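HAD superfamily hydrolase (Brucella suis biovar 1, PDB 6NQ4) probably acts as a phosphatase of the haloacid dehalogenase superfamily, with a sodium ion and a phosphate ion bound at its likely active site. Local coordinates at residues Val74-Arg79 and Cys179-Ile184; Pro116-His121 and Glu141-Gly146. All blocks are in the same frame, centred on the assembly; numbering follows the deposited sequence.

Interaction 1: Val74-Arg79 and Cys179-Ile184. With PO4 (phosphate ion), chain G; EDO (1,2-ethanediol), chain C.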
loop_
_atom_site.group_PDB
_atom_site.type_symbol
_atom_site.label_atom_id
_atom_site.label_comp_id
_atom_site.label_asym_id
_atom_site.label_seq_id
_atom_site.Cartn_x
_atom_site.Cartn_y
_atom_site.Cartn_z
ATOM N N VAL A 74 -0.584 -3.377 6.735
ATOM C CA VAL A 74 0.178 -3.504 5.500
ATOM C C VAL A 74 -0.470 -2.560 4.494
ATOM O O VAL A 74 -1.631 -2.760 4.105
ATOM C CB VAL A 74 0.175 -4.954 4.989
ATOM C CG1 VAL A 74 0.988 -5.079 3.697
ATOM C CG2 VAL A 74 0.713 -5.921 6.073
ATOM N N THR A 75 0.255 -1.523 4.092
ATOM C CA THR A 75 -0.314 -0.443 3.305
ATOM C C THR A 75 0.578 -0.113 2.122
ATOM O O THR A 75 1.802 -0.189 2.209
ATOM C CB THR A 75 -0.494 0.831 4.181
ATOM O OG1 THR A 75 -0.910 1.933 3.367
ATOM C CG2 THR A 75 0.795 1.221 4.892
ATOM N N ASN A 76 -0.042 0.268 1.017
ATOM C CA ASN A 76 0.713 0.712 -0.155
ATOM C C ASN A 76 1.228 2.157 -0.068
ATOM O O ASN A 76 1.772 2.663 -1.056
ATOM C CB ASN A 76 -0.085 0.488 -1.445
ATOM C CG ASN A 76 0.147 -0.900 -2.017
ATOM O OD1 ASN A 76 1.039 -1.625 -1.551
ATOM N ND2 ASN A 76 -0.609 -1.273 -3.037
ATOM N N SER A 77 1.092 2.830 1.071
ATOM C CA SER A 77 1.689 4.149 1.213
ATOM C C SER A 77 3.146 4.123 0.758
ATOM O O SER A 77 3.891 3.202 1.136
ATOM C CB SER A 77 1.652 4.587 2.672
ATOM O OG SER A 77 2.325 5.829 2.808
ATOM N N PRO A 78 3.589 5.110 -0.024
ATOM C CA PRO A 78 5.005 5.196 -0.397
ATOM C C PRO A 78 5.875 5.735 0.715
ATOM O O PRO A 78 7.102 5.795 0.537
ATOM C CB PRO A 78 4.976 6.187 -1.568
ATOM C CG PRO A 78 3.857 7.121 -1.198
ATOM C CD PRO A 78 2.802 6.229 -0.584
ATOM N N ARG A 79 5.282 6.195 1.833
ATOM C CA ARG A 79 6.114 6.699 2.916
ATOM C C ARG A 79 6.628 5.545 3.763
ATOM O O ARG A 79 5.941 4.538 3.933
ATOM C CB ARG A 79 5.322 7.660 3.789
ATOM C CG ARG A 79 5.239 9.066 3.160
ATOM C CD ARG A 79 4.291 9.956 3.950
ATOM N NE ARG A 79 2.913 9.549 3.697
ATOM C CZ ARG A 79 1.961 9.429 4.618
ATOM N NH1 ARG A 79 2.207 9.666 5.904
ATOM N NH2 ARG A 79 0.744 9.033 4.237
ATOM N N CYS A 179 8.201 2.247 -8.838
ATOM C CA CYS A 179 6.917 2.748 -8.359
ATOM C C CYS A 179 6.800 2.403 -6.881
ATOM O O CYS A 179 6.746 1.217 -6.526
ATOM C CB CYS A 179 5.767 2.099 -9.129
ATOM S SG CYS A 179 4.125 2.540 -8.484
ATOM N N ALA A 180 6.733 3.432 -6.027
ATOM C CA ALA A 180 6.679 3.211 -4.580
ATOM C C ALA A 180 5.267 2.986 -4.041
ATOM O O ALA A 180 5.116 2.694 -2.847
ATOM C CB ALA A 180 7.332 4.374 -3.818
ATOM N N ASN A 181 4.230 3.119 -4.874
ATOM C CA ASN A 181 2.851 2.908 -4.434
ATOM C C ASN A 181 2.060 2.367 -5.617
ATOM O O ASN A 181 1.654 3.134 -6.503
ATOM C CB ASN A 181 2.232 4.205 -3.921
ATOM C CG ASN A 181 0.768 4.055 -3.585
ATOM O OD1 ASN A 181 0.213 2.944 -3.628
ATOM N ND2 ASN A 181 0.121 5.178 -3.240
ATOM N N PRO A 182 1.776 1.059 -5.641
ATOM C CA PRO A 182 1.022 0.460 -6.755
ATOM C C PRO A 182 -0.412 0.946 -6.917
ATOM O O PRO A 182 -0.985 0.692 -7.986
ATOM C CB PRO A 182 1.021 -1.043 -6.403
ATOM C CG PRO A 182 2.152 -1.235 -5.495
ATOM C CD PRO A 182 2.305 0.037 -4.721
ATOM N N ASP A 183 -1.024 1.564 -5.902
ATOM C CA ASP A 183 -2.429 1.971 -6.016
ATOM C C ASP A 183 -2.596 2.949 -7.181
ATOM O O ASP A 183 -1.717 3.768 -7.455
ATOM C CB ASP A 183 -2.891 2.708 -4.749
ATOM C CG ASP A 183 -2.984 1.813 -3.497
ATOM O OD1 ASP A 183 -2.811 0.580 -3.588
ATOM O OD2 ASP A 183 -3.248 2.382 -2.402
ATOM N N ILE A 184 -3.748 2.874 -7.866
ATOM C CA ILE A 184 -4.055 3.850 -8.909
ATOM C C ILE A 184 -4.633 5.123 -8.306
ATOM O O ILE A 184 -4.235 6.239 -8.663
ATOM C CB ILE A 184 -5.019 3.235 -9.938
ATOM C CG1 ILE A 184 -4.438 1.944 -10.513
ATOM C CG2 ILE A 184 -5.392 4.278 -11.024
ATOM C CD1 ILE A 184 -3.073 2.112 -11.097
HETATM P P PO4 G . -3.684 1.028 1.276
HETATM O O1 PO4 G . -5.156 0.671 1.071
HETATM O O2 PO4 G . -3.440 1.473 2.707
HETATM O O3 PO4 G . -3.581 2.241 0.332
HETATM O O4 PO4 G . -2.786 -0.080 0.783
HETATM C C1 EDO C . -1.797 5.925 0.539
HETATM O O1 EDO C . -1.028 6.982 -0.060
HETATM C C2 EDO C . -1.753 4.693 -0.360
HETATM O O2 EDO C . -2.373 4.945 -1.644
#
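Asn76 reaches across to Asp183 where the end of strand 70-75 meets the loop between strands 177-179 and 185-188, so the contact joins the Rossmann-like HAD core to the second parallel sheet, the cap, at the phosphate pocket. Thr75-Asn76 sits where HAD phosphatases carry motif II, Thr or Ser at the tip of this strand. Asn76 ND2 donates to Asp183 OD1 over 2.9 Å in a nearly straight bond (166°). The acceptor lies almost in the amide plane of Asn76, but the amide comes from above the carboxylate plane, the two planes being 54° apart. Asn76 OD1 accepts from the backbone N of Lys215, which fixes the flip of the amide. The side chains of Pro182 and Asn76 cross at about a right angle, with Pro182 CD 3.6 Å from Asn76 CG.

Asn181 folds back on its own loop: OD1 takes the backbone N of Asp183 in an Asx turn, the donor standing well above the carbonyl plane. Asn181 OD1 and Asn76 O, both acceptors, lie 3.0 Å apart with no hydrogen bond between them. Beside this, Pro78 CB packs on Ala180 CB at 3.7 Å.

The bound phosphate lies beside this junction. Thr75 turns OG1 anti to its own nitrogen (chi1 173°), which lets the hydroxyl donate to phosphate O2 while accepting from Ser77 N in an ST turn. Asn76 N donates to phosphate O4 over 2.8 Å; Lys215 NZ and Trp44 N also bind the ion. A 1,2-ethanediol, probably from the crystallisation liquor, bridges the cap residues, its O2 accepting from Asn181 ND2 and donating to Asp183 OD2. Asp183 OD2 lies 2.8 Å from phosphate O3.

Interaction 2: Pro116-His121 and Glu141-Gly146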
loop_
_atom_site.group_PDB
_atom_site.type_symbol
_atom_site.label_atom_id
_atom_site.label_comp_id
_atom_site.label_asym_id
_atom_site.label_seq_id
_atom_site.Cartn_x
_atom_site.Cartn_y
_atom_site.Cartn_z
ATOM N N PRO A 116 20.041 2.479 -10.136
ATOM C CA PRO A 116 21.010 3.562 -10.350
ATOM C C PRO A 116 20.935 4.585 -9.226
ATOM O O PRO A 116 19.858 4.891 -8.711
ATOM C CB PRO A 116 20.563 4.172 -11.685
ATOM C CG PRO A 116 19.746 3.092 -12.358
ATOM C CD PRO A 116 19.055 2.387 -11.229
ATOM N N ARG A 117 22.090 5.130 -8.846
ATOM C CA ARG A 117 22.087 6.023 -7.695
ATOM C C ARG A 117 21.723 7.465 -8.042
ATOM O O ARG A 117 21.324 8.215 -7.142
ATOM C CB ARG A 117 23.406 5.931 -6.924
ATOM C CG ARG A 117 24.529 6.669 -7.572
ATOM C CD ARG A 117 25.836 6.475 -6.794
ATOM N NE ARG A 117 25.693 6.880 -5.398
ATOM C CZ ARG A 117 25.766 8.140 -4.981
ATOM N NH1 ARG A 117 25.977 9.120 -5.852
ATOM N NH2 ARG A 117 25.622 8.420 -3.696
ATOM N N ARG A 118 21.834 7.874 -9.310
ATOM C CA ARG A 118 21.409 9.208 -9.734
ATOM C C ARG A 118 19.941 9.132 -10.141
ATOM O O ARG A 118 19.616 8.625 -11.219
ATOM C CB ARG A 118 22.280 9.694 -10.886
ATOM C CG ARG A 118 23.741 9.818 -10.490
ATOM C CD ARG A 118 24.639 10.107 -11.691
ATOM N NE ARG A 118 24.354 11.413 -12.275
ATOM C CZ ARG A 118 24.747 12.571 -11.748
ATOM N NH1 ARG A 118 25.437 12.591 -10.617
ATOM N NH2 ARG A 118 24.444 13.714 -12.353
ATOM N N ILE A 119 19.063 9.653 -9.284
ATOM C CA ILE A 119 17.625 9.404 -9.331
ATOM C C ILE A 119 16.875 10.692 -9.632
ATOM O O ILE A 119 17.169 11.740 -9.051
ATOM C CB ILE A 119 17.157 8.848 -7.971
ATOM C CG1 ILE A 119 17.701 7.432 -7.785
ATOM C CG2 ILE A 119 15.609 8.913 -7.849
ATOM C CD1 ILE A 119 17.563 6.911 -6.353
ATOM N N PHE A 120 15.881 10.598 -10.527
ATOM C CA PHE A 120 14.894 11.649 -10.731
ATOM C C PHE A 120 13.643 11.301 -9.927
ATOM O O PHE A 120 13.017 10.254 -10.160
ATOM C CB PHE A 120 14.567 11.768 -12.218
ATOM C CG PHE A 120 13.486 12.757 -12.534
ATOM C CD1 PHE A 120 13.630 14.108 -12.225
ATOM C CD2 PHE A 120 12.318 12.334 -13.149
ATOM C CE1 PHE A 120 12.616 15.016 -12.548
ATOM C CE2 PHE A 120 11.315 13.237 -13.481
ATOM C CZ PHE A 120 11.463 14.571 -13.178
ATOM N N HIS A 121 13.286 12.175 -8.990
ATOM C CA HIS A 121 12.147 11.967 -8.100
ATOM C C HIS A 121 10.873 12.533 -8.721
ATOM O O HIS A 121 10.846 13.697 -9.142
ATOM C CB HIS A 121 12.426 12.680 -6.771
ATOM C CG HIS A 121 11.276 12.680 -5.811
ATOM N ND1 HIS A 121 10.870 11.552 -5.128
ATOM C CD2 HIS A 121 10.468 13.687 -5.393
ATOM C CE1 HIS A 121 9.863 11.863 -4.328
ATOM N NE2 HIS A 121 9.602 13.153 -4.466
ATOM N N GLU A 141 16.062 15.997 -14.134
ATOM C CA GLU A 141 15.634 15.032 -15.143
ATOM C C GLU A 141 16.749 14.697 -16.139
ATOM O O GLU A 141 17.012 13.521 -16.417
ATOM C CB GLU A 141 14.420 15.593 -15.887
ATOM C CG GLU A 141 13.820 14.603 -16.866
ATOM C CD GLU A 141 12.840 15.241 -17.834
ATOM O OE1 GLU A 141 12.246 16.289 -17.496
ATOM O OE2 GLU A 141 12.674 14.684 -18.939
ATOM N N PHE A 142 17.420 15.719 -16.684
ATOM C CA PHE A 142 18.426 15.491 -17.721
ATOM C C PHE A 142 19.648 14.720 -17.218
ATOM O O PHE A 142 20.389 14.158 -18.035
ATOM C CB PHE A 142 18.821 16.819 -18.386
ATOM C CG PHE A 142 19.846 17.627 -17.617
ATOM C CD1 PHE A 142 21.199 17.514 -17.915
ATOM C CD2 PHE A 142 19.457 18.517 -16.623
ATOM C CE1 PHE A 142 22.149 18.263 -17.224
ATOM C CE2 PHE A 142 20.397 19.260 -15.922
ATOM C CZ PHE A 142 21.750 19.136 -16.229
ATOM N N GLU A 143 19.854 14.658 -15.897
ATOM C CA GLU A 143 21.002 14.004 -15.275
ATOM C C GLU A 143 20.706 12.592 -14.793
ATOM O O GLU A 143 21.630 11.891 -14.364
ATOM C CB GLU A 143 21.448 14.810 -14.048
ATOM C CG GLU A 143 21.863 16.228 -14.360
ATOM C CD GLU A 143 22.067 17.088 -13.116
ATOM O OE1 GLU A 143 21.192 17.094 -12.218
ATOM O OE2 GLU A 143 23.107 17.774 -13.044
ATOM N N ALA A 144 19.453 12.171 -14.819
ATOM C CA ALA A 144 19.060 10.985 -14.082
ATOM C C ALA A 144 19.407 9.711 -14.841
ATOM O O ALA A 144 19.404 9.669 -16.076
ATOM C CB ALA A 144 17.567 11.032 -13.790
ATOM N N ALA A 145 19.709 8.660 -14.076
ATOM C CA ALA A 145 19.885 7.319 -14.614
ATOM C C ALA A 145 18.748 6.387 -14.222
ATOM O O ALA A 145 18.633 5.291 -14.790
ATOM C CB ALA A 145 21.229 6.722 -14.154
ATOM N N GLY A 146 17.909 6.802 -13.280
ATOM C CA GLY A 146 16.744 6.035 -12.891
ATOM C C GLY A 146 15.694 6.987 -12.362
ATOM O O GLY A 146 15.984 8.148 -12.027
HETATM O O HOH W 1 23.519 9.872 -14.836
#
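Strand 118-122 pairs in parallel with the start of strand 146-149, Ile119 bridged to Gly146, and Ala145 just before it adds a bond. Phe120 N donates to Gly146 O. Arg118 O accepts from two donors, Ala145 N at 2.9 Å and, less closely, Gly146 N.

In Phe120, CG anti to the backbone N (chi1 176°) carries the ring alongside Glu141, whose CB sits over one face in a CH-pi contact, 4.1 Å from the ring centroid and offset toward the rim. Nearer the backbone, Phe120 CB touches Ala144 CB at 3.5 Å. Arg118 bends at chi3 to bring NE toward Glu143 O; that direct bond is long and weak. A water in plane at the guanidinium edge bridges the same pair, accepting weakly from Arg118 NE and donating to Glu143 O. Arg118 NH2 passes 3.6 Å from Glu143 CB, but the opposite charges stay beyond salt-bridge range, and Glu143 OE1 accepts from the backbone N of Glu140. Pro116 CB rests on Ala145 CB.

Within the cap sheet, edge strand 137-138 flanks 118-122; helix 164-172 covers Phe120 and Glu141, with Arg169 holding the Glu141 carboxylate.

From the N terminus the chain first lays down strands 38-41 and 70-75 of the core sheet and reaches 74-79, where interaction 1 opens its loop. It then runs through strand 100-103 and helix 104-114 into the second sheet, where 116-121 and 141-146 close the short loop of interaction 2, spanning edge strand 137-138. Only after strand 146-149, helix 164-172 and strand 177-179 does 179-184 return to close interaction 1, so interaction 2 is nested within it. Their centres are 21 Å apart and they do not touch: interaction 2 joins strands inside the cap, whereas interaction 1 ties cap to core.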